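Local structure of cytochrome c3 (Desulfuromonas acetoxidans, 1HH5) at residues A[42-46]-A[47-51]. The protein carries electrons through its heme c groups in sulfate respiration, passing them from a dehydrogenase to ferredoxin. Numbering follows the deposited sequence.
With HEC (heme c), chain D.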
# COMPACT_ATOMS: atom_id res chain seq x y z
N LYS A 42 2.89 10.05 5.80
CA LYS A 42 2.94 9.48 7.14
C LYS A 42 2.28 8.11 7.28
O LYS A 42 2.87 7.19 7.85
CB LYS A 42 2.35 10.46 8.15
CG LYS A 42 3.11 11.78 8.23
CD LYS A 42 2.72 12.62 9.43
CE LYS A 42 3.18 11.98 10.73
NZ LYS A 42 2.82 12.81 11.92
N SER A 43 1.07 7.95 6.75
CA SER A 43 0.40 6.66 6.87
C SER A 43 1.09 5.59 6.04
O SER A 43 1.26 4.46 6.50
CB SER A 43 -1.08 6.78 6.48
OG SER A 43 -1.24 7.19 5.13
N ALA A 44 1.51 5.94 4.83
CA ALA A 44 2.17 4.99 3.95
C ALA A 44 3.48 4.45 4.52
O ALA A 44 3.79 3.26 4.39
CB ALA A 44 2.41 5.62 2.58
N HIS A 45 4.26 5.32 5.16
CA HIS A 45 5.54 4.92 5.74
C HIS A 45 5.35 4.20 7.05
O HIS A 45 6.32 3.76 7.68
CB HIS A 45 6.45 6.13 5.92
CG HIS A 45 6.90 6.73 4.63
ND1 HIS A 45 7.60 7.91 4.53
CD2 HIS A 45 6.75 6.28 3.36
CE1 HIS A 45 7.85 8.13 3.22
NE2 HIS A 45 7.35 7.17 2.47
N LYS A 46 4.10 4.10 7.47
CA LYS A 46 3.78 3.41 8.71
C LYS A 46 2.76 2.30 8.50
O LYS A 46 2.91 1.47 7.60
CB LYS A 46 3.27 4.40 9.76
CG LYS A 46 4.04 4.35 11.06
CD LYS A 46 3.93 2.98 11.72
CE LYS A 46 4.76 2.92 12.99
NZ LYS A 46 6.20 3.17 12.70
N ASP A 47 1.72 2.31 9.32
CA ASP A 47 0.67 1.29 9.32
C ASP A 47 -0.15 1.04 8.06
O ASP A 47 -0.62 -0.08 7.86
CB ASP A 47 -0.28 1.54 10.49
CG ASP A 47 0.41 1.39 11.83
OD1 ASP A 47 1.35 0.57 11.94
OD2 ASP A 47 -0.01 2.07 12.78
N ALA A 48 -0.36 2.05 7.23
CA ALA A 48 -1.16 1.83 6.02
C ALA A 48 -0.44 0.99 4.96
O ALA A 48 -1.09 0.29 4.18
CB ALA A 48 -1.60 3.17 5.43
N CYS A 49 0.89 1.03 4.94
CA CYS A 49 1.65 0.27 3.95
C CYS A 49 2.91 -0.45 4.42
O CYS A 49 2.98 -1.69 4.42
CB CYS A 49 2.07 1.20 2.80
SG CYS A 49 0.72 2.03 1.90
N LYS A 50 3.92 0.33 4.79
CA LYS A 50 5.22 -0.18 5.19
C LYS A 50 5.27 -1.20 6.33
O LYS A 50 5.92 -2.24 6.22
CB LYS A 50 6.14 1.00 5.52
CG LYS A 50 7.59 0.64 5.76
CD LYS A 50 8.41 1.90 6.00
CE LYS A 50 9.82 1.57 6.43
NZ LYS A 50 10.53 0.74 5.42
N THR A 51 4.58 -0.92 7.43
CA THR A 51 4.59 -1.83 8.56
C THR A 51 4.25 -3.28 8.19
O THR A 51 4.94 -4.20 8.61
CB THR A 51 3.62 -1.37 9.66
OG1 THR A 51 3.97 -0.04 10.07
CG2 THR A 51 3.71 -2.29 10.87
FE HEC D . 7.69 6.98 0.53
CHA HEC D . 5.50 9.51 -0.13
CHB HEC D . 10.28 9.21 0.76
CHC HEC D . 9.83 4.43 1.42
CHD HEC D . 5.24 4.65 -0.09
NA HEC D . 7.85 8.92 0.35
C1A HEC D . 6.84 9.84 0.08
C2A HEC D . 7.39 11.17 0.01
C3A HEC D . 8.72 11.11 0.25
C4A HEC D . 9.02 9.70 0.45
CMA HEC D . 9.72 12.26 0.35
CAA HEC D . 6.63 12.46 -0.32
CBA HEC D . 6.68 12.85 -1.78
CGA HEC D . 6.02 14.20 -2.03
O1A HEC D . 5.91 14.59 -3.21
O2A HEC D . 5.61 14.85 -1.05
NB HEC D . 9.64 6.84 0.95
C1B HEC D . 10.58 7.86 0.95
C2B HEC D . 11.91 7.35 1.26
C3B HEC D . 11.75 6.05 1.61
C4B HEC D . 10.35 5.72 1.33
CMB HEC D . 13.24 8.08 1.06
CAB HEC D . 12.78 5.11 2.21
CBB HEC D . 13.06 5.49 3.66
NC HEC D . 7.56 4.99 0.68
C1C HEC D . 8.52 4.09 1.12
C2C HEC D . 8.04 2.72 1.06
C3C HEC D . 6.79 2.78 0.50
C4C HEC D . 6.48 4.19 0.32
CMC HEC D . 8.75 1.47 1.59
CAC HEC D . 5.88 1.62 0.11
CBC HEC D . 5.49 0.75 1.28
ND HEC D . 5.78 7.05 0.05
C1D HEC D . 4.91 5.99 -0.22
C2D HEC D . 3.59 6.47 -0.59
C3D HEC D . 3.63 7.82 -0.47
C4D HEC D . 5.00 8.18 -0.13
CMD HEC D . 2.40 5.64 -1.08
CAD HEC D . 2.44 8.77 -0.54
CBD HEC D . 2.39 9.61 -1.80
CGD HEC D . 1.20 10.55 -1.81
O1D HEC D . 1.16 11.49 -0.98
O2D HEC D . 0.29 10.35 -2.65
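The His45 ring meets heme c through its NE2 corner, which binds the iron at 2.0 Å. The porphyrin nitrogen NA lies at the ring edge, in the imidazole plane, with His45 CE1 3.0 Å from HEC NA. CB leaves the backbone pointing away from residues 47-51, and with CG beside the backbone N (chi1 -68°) NE2 reaches the iron. His66 supplies the second axial ligand, giving the bis-histidine iron of cytochromes c3 and c7. Ala44 lies near the porphyrin, its CB 3.5 Å from HEC C2D.

After His45 the chain reverses through a type I turn, Lys46 to Cys49, with a weak bond from Cys49 N to Lys46 O. Ser43 O accepts hydrogen bonds from Lys46 N and Ala48 N, which reach it from opposite faces of its carbonyl plane. Lys50 N donates a hydrogen bond to Ala44 O (3.0 Å). Thr51 N makes a straighter bond to Lys46 O (2.9 Å, 175°).

Ser43 CB touches Ala48 CB at 3.8 Å. The extended Lys50 chain passes over His45 O, with Lys50 CD 3.3 Å from it. Lys46 CD passes Thr51 OG1 at 3.4 Å.

Cys49 SG packs against Ala44 CB and is covalently linked to a different heme. The turn therefore carries an axial ligand of one heme and a covalent attachment of another. It connects the end of helix 41-44 to helix 50-53, with Cys49 at the N-cap and Ile39 touching Ala44 and Ala48.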